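Local coordinates for protein O-succinylhomoserine sulfhydrylase (Mycobacterium tuberculosis, PDB 3NDN) that probably makes L-homocysteine from O-succinyl-L-homoserine and hydrogen sulfide, using pyridoxal 5'-phosphate, in methionine biosynthesis, at residues N285-A288 against Q289-E293; G398-T402 against D403-A407. One frame throughout, in Å; residues are numbered along the deposited sequence.

Contact 1 of 2, residues N285-A288 against Q289-E293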
# COMPACT_ATOMS: atom_id res chain seq x y z
N ASN A 285 8.93 14.92 24.09
CA ASN A 285 9.26 16.20 24.75
C ASN A 285 9.74 16.00 26.19
O ASN A 285 10.75 16.58 26.58
CB ASN A 285 8.05 17.15 24.71
CG ASN A 285 8.34 18.50 25.39
OD1 ASN A 285 8.99 19.37 24.82
ND2 ASN A 285 7.79 18.68 26.59
N ALA A 286 9.05 15.16 26.97
CA ALA A 286 9.45 14.87 28.34
C ALA A 286 10.80 14.16 28.40
O ALA A 286 11.64 14.44 29.28
CB ALA A 286 8.36 14.06 29.07
N SER A 287 11.00 13.23 27.46
CA SER A 287 12.25 12.48 27.35
C SER A 287 13.42 13.40 26.98
O SER A 287 14.51 13.32 27.59
CB SER A 287 12.07 11.34 26.33
OG SER A 287 13.25 10.56 26.20
N ALA A 288 13.20 14.30 26.03
CA ALA A 288 14.25 15.26 25.62
C ALA A 288 14.65 16.22 26.77
O ALA A 288 15.84 16.54 26.95
CB ALA A 288 13.79 16.03 24.40
N GLN A 289 13.66 16.63 27.58
CA GLN A 289 13.92 17.47 28.77
C GLN A 289 14.87 16.75 29.74
O GLN A 289 15.81 17.37 30.25
CB GLN A 289 12.59 17.80 29.48
CG GLN A 289 12.70 18.66 30.75
CD GLN A 289 12.79 20.15 30.46
OE1 GLN A 289 12.04 20.69 29.65
NE2 GLN A 289 13.69 20.83 31.16
N ARG A 290 14.63 15.46 29.99
CA ARG A 290 15.50 14.66 30.87
C ARG A 290 16.92 14.49 30.31
O ARG A 290 17.90 14.53 31.05
CB ARG A 290 14.90 13.27 31.17
CG ARG A 290 13.75 13.24 32.18
CD ARG A 290 13.33 11.78 32.53
NE ARG A 290 14.47 11.01 33.03
CZ ARG A 290 14.51 9.68 33.16
NH1 ARG A 290 13.46 8.92 32.85
NH2 ARG A 290 15.62 9.10 33.62
N ILE A 291 17.01 14.27 29.00
CA ILE A 291 18.31 14.10 28.30
C ILE A 291 19.13 15.41 28.30
O ILE A 291 20.36 15.38 28.51
CB ILE A 291 18.10 13.48 26.86
CG1 ILE A 291 17.70 12.00 26.97
CG2 ILE A 291 19.38 13.59 25.98
CD1 ILE A 291 17.03 11.39 25.71
N ALA A 292 18.46 16.54 28.11
CA ALA A 292 19.11 17.85 28.16
C ALA A 292 19.71 18.13 29.54
O ALA A 292 20.85 18.61 29.64
CB ALA A 292 18.12 18.95 27.78
N GLU A 293 18.96 17.81 30.59
CA GLU A 293 19.43 17.97 31.97
C GLU A 293 20.61 17.04 32.30
O GLU A 293 21.55 17.43 33.03
CB GLU A 293 18.26 17.79 32.95
CG GLU A 293 17.19 18.89 32.84
CD GLU A 293 15.88 18.55 33.55
OE1 GLU A 293 15.69 17.39 33.96
OE2 GLU A 293 15.03 19.46 33.68
O HOH W 1 10.36 20.53 27.58
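Ser287 and Ile291 touch one helical turn apart: the end methyl CD1 of Ile291 reaches the hydroxyl OG of Ser287 at 3.9 Å, while CG1 of Ile291 passes 3.5 Å from the carbonyl O of Ser287. OG probably hydrogen-bonds to OG1 of Thr402, outside this helix, so its contact with the methyl is simple van der Waals packing. The same carbonyl O accepts Ile291 N at 3.0 Å. The same i to i+4 backbone bonding joins Asn285 to Gln289, Ala286 to Arg290 and Ala288 to Ala292.

On another side of the helix, Asn285, Gln289 and Glu293 form a polar row. Both amides leave their backbones with CG anti to N, and the Gln289 chain then bends at chi2 (83°), which leaves its amide between its two neighbours. On the Asn285 side a single water donates to OE1 of Gln289 at 2.7 Å and, weakly, to OD1 of Asn285 at 3.3 Å; OD1 is gripped more firmly by Gly326 N. On the other side NE2 of Gln289 donates to OE2 of Glu293 at 3.2 Å, with a fairly straight N-H...O angle of 161°. The oxygen lies near the amide plane of Gln289 but is itself met from 50° above the carboxylate plane. NE2 also bonds weakly to Tyr308 O; with OE1 engaged too, this is consistent with a fixed amide rotation.

Arg290 extends from the helix on a different side. Its CG passes 3.8 Å from the carbonyl O of Ala286, and beyond a bend at chi3 the guanidinium group reaches Asp403 in a salt bridge. The spacing is alpha-helical, and helix 277-296 is amphipathic here: Ala286, Arg290 and Glu293 are exposed, whereas buried Ser287 and Ile291 pack against Val397 and the C-terminal helix 402-413.

Contact 2 of 2, residues G398-T402 against D403-A407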
# COMPACT_ATOMS: atom_id res chain seq x y z
N GLY A 398 13.45 10.03 20.25
CA GLY A 398 12.30 9.22 19.86
C GLY A 398 11.54 8.64 21.06
O GLY A 398 11.30 9.33 22.05
N LEU A 399 11.17 7.36 20.95
CA LEU A 399 10.25 6.71 21.89
C LEU A 399 10.85 5.57 22.70
O LEU A 399 10.16 4.96 23.53
CB LEU A 399 8.98 6.24 21.13
CG LEU A 399 8.04 7.31 20.56
CD1 LEU A 399 6.87 6.71 19.75
CD2 LEU A 399 7.50 8.24 21.65
N GLU A 400 12.14 5.27 22.52
CA GLU A 400 12.81 4.26 23.36
C GLU A 400 12.80 4.69 24.85
O GLU A 400 12.60 5.88 25.17
CB GLU A 400 14.24 3.98 22.88
CG GLU A 400 14.39 3.68 21.38
CD GLU A 400 14.71 4.93 20.54
OE1 GLU A 400 14.28 6.04 20.88
OE2 GLU A 400 15.39 4.79 19.51
N ASP A 401 12.93 3.72 25.75
CA ASP A 401 13.06 4.00 27.20
C ASP A 401 14.13 5.08 27.46
O ASP A 401 15.23 4.99 26.94
CB ASP A 401 13.42 2.72 27.96
CG ASP A 401 13.39 2.89 29.48
OD1 ASP A 401 12.30 2.81 30.07
OD2 ASP A 401 14.46 3.10 30.09
N THR A 402 13.79 6.10 28.25
CA THR A 402 14.71 7.21 28.51
C THR A 402 16.01 6.73 29.19
O THR A 402 17.10 7.24 28.91
CB THR A 402 14.04 8.35 29.34
OG1 THR A 402 12.81 8.73 28.70
CG2 THR A 402 14.95 9.58 29.43
N ASP A 403 15.87 5.75 30.07
CA ASP A 403 17.02 5.16 30.76
C ASP A 403 17.97 4.42 29.80
O ASP A 403 19.18 4.44 30.00
CB ASP A 403 16.55 4.19 31.86
CG ASP A 403 15.82 4.89 33.00
OD1 ASP A 403 16.10 6.09 33.27
OD2 ASP A 403 14.99 4.22 33.65
N ASP A 404 17.43 3.76 28.78
CA ASP A 404 18.25 3.04 27.81
C ASP A 404 19.03 4.04 26.93
O ASP A 404 20.18 3.77 26.56
CB ASP A 404 17.39 2.11 26.91
CG ASP A 404 16.80 0.89 27.66
OD1 ASP A 404 17.38 0.41 28.66
OD2 ASP A 404 15.73 0.38 27.22
N LEU A 405 18.41 5.17 26.60
CA LEU A 405 19.07 6.22 25.79
C LEU A 405 20.20 6.92 26.56
O LEU A 405 21.28 7.17 26.00
CB LEU A 405 18.04 7.23 25.27
CG LEU A 405 17.02 6.74 24.22
CD1 LEU A 405 15.87 7.72 24.07
CD2 LEU A 405 17.70 6.48 22.87
N ILE A 406 19.94 7.26 27.81
CA ILE A 406 20.96 7.86 28.70
C ILE A 406 22.18 6.95 28.88
O ILE A 406 23.32 7.42 28.80
CB ILE A 406 20.35 8.34 30.05
CG1 ILE A 406 19.53 9.61 29.81
CG2 ILE A 406 21.47 8.63 31.08
CD1 ILE A 406 18.57 10.00 30.93
N ALA A 407 21.94 5.66 29.13
CA ALA A 407 22.99 4.66 29.17
C ALA A 407 23.86 4.64 27.89
O ALA A 407 25.08 4.57 28.00
CB ALA A 407 22.41 3.25 29.44
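Asp401 O accepts Leu405 N at 3.2 Å, and Thr402 O accepts Ile406 N at 3.0 Å, so the chain leaves its loop and closes the first turn of helix 402-413. A chi1 of -173° swings the Asp401 carboxylate back toward that turn. There OD2 takes weak, bent bonds from Asp403 N at 3.0 Å and Asp404 N at 3.3 Å; the helix start would be expected to favour this negative group.

The Asp404 side chain crosses that of Asp401 at about a right angle, OD2 of Asp404 lying 3.4 Å from CB of Asp401, with the carboxylate planes 53° apart. That oxygen is bound by Thr29 OG1 and Ser26 N of the second subunit. Across the turn, CD1 of Leu405 sits 3.9 Å from OE1 of Glu400. This OE1 hydrogen-bonds with OG of Ser365, while OE2 forms a salt bridge to NE of Arg33 of the second subunit. CG2 of Thr402 touches CD1 of Ile406 at 3.9 Å, the two side chains crossing at a slant.

The geometry is that of an aspartate N-cap, opening the final helix of the chain at a subunit interface.

Contact 1 sits inside one helix and contact 2 at the start of another; both are partly buried, and their centres lie about 10 Å apart. Helices 277-296 and 402-413 face each other, joined by the salt bridge from NH2 of Arg290 to OD1 of Asp403 (3.1 Å) and by the probable Ser287-Thr402 hydrogen bond, while NH1 of Arg290 packs 3.6 Å from CB of Thr402. Their chemistry follows their place. Residues 285-293 need no cap and combine regular backbone bonds with amide, carboxylate and water links, untouched by any other chain of the assembly. Residues 398-407 gather acidic side chains around a helix start, and several of these meet the second subunit of the tetramer.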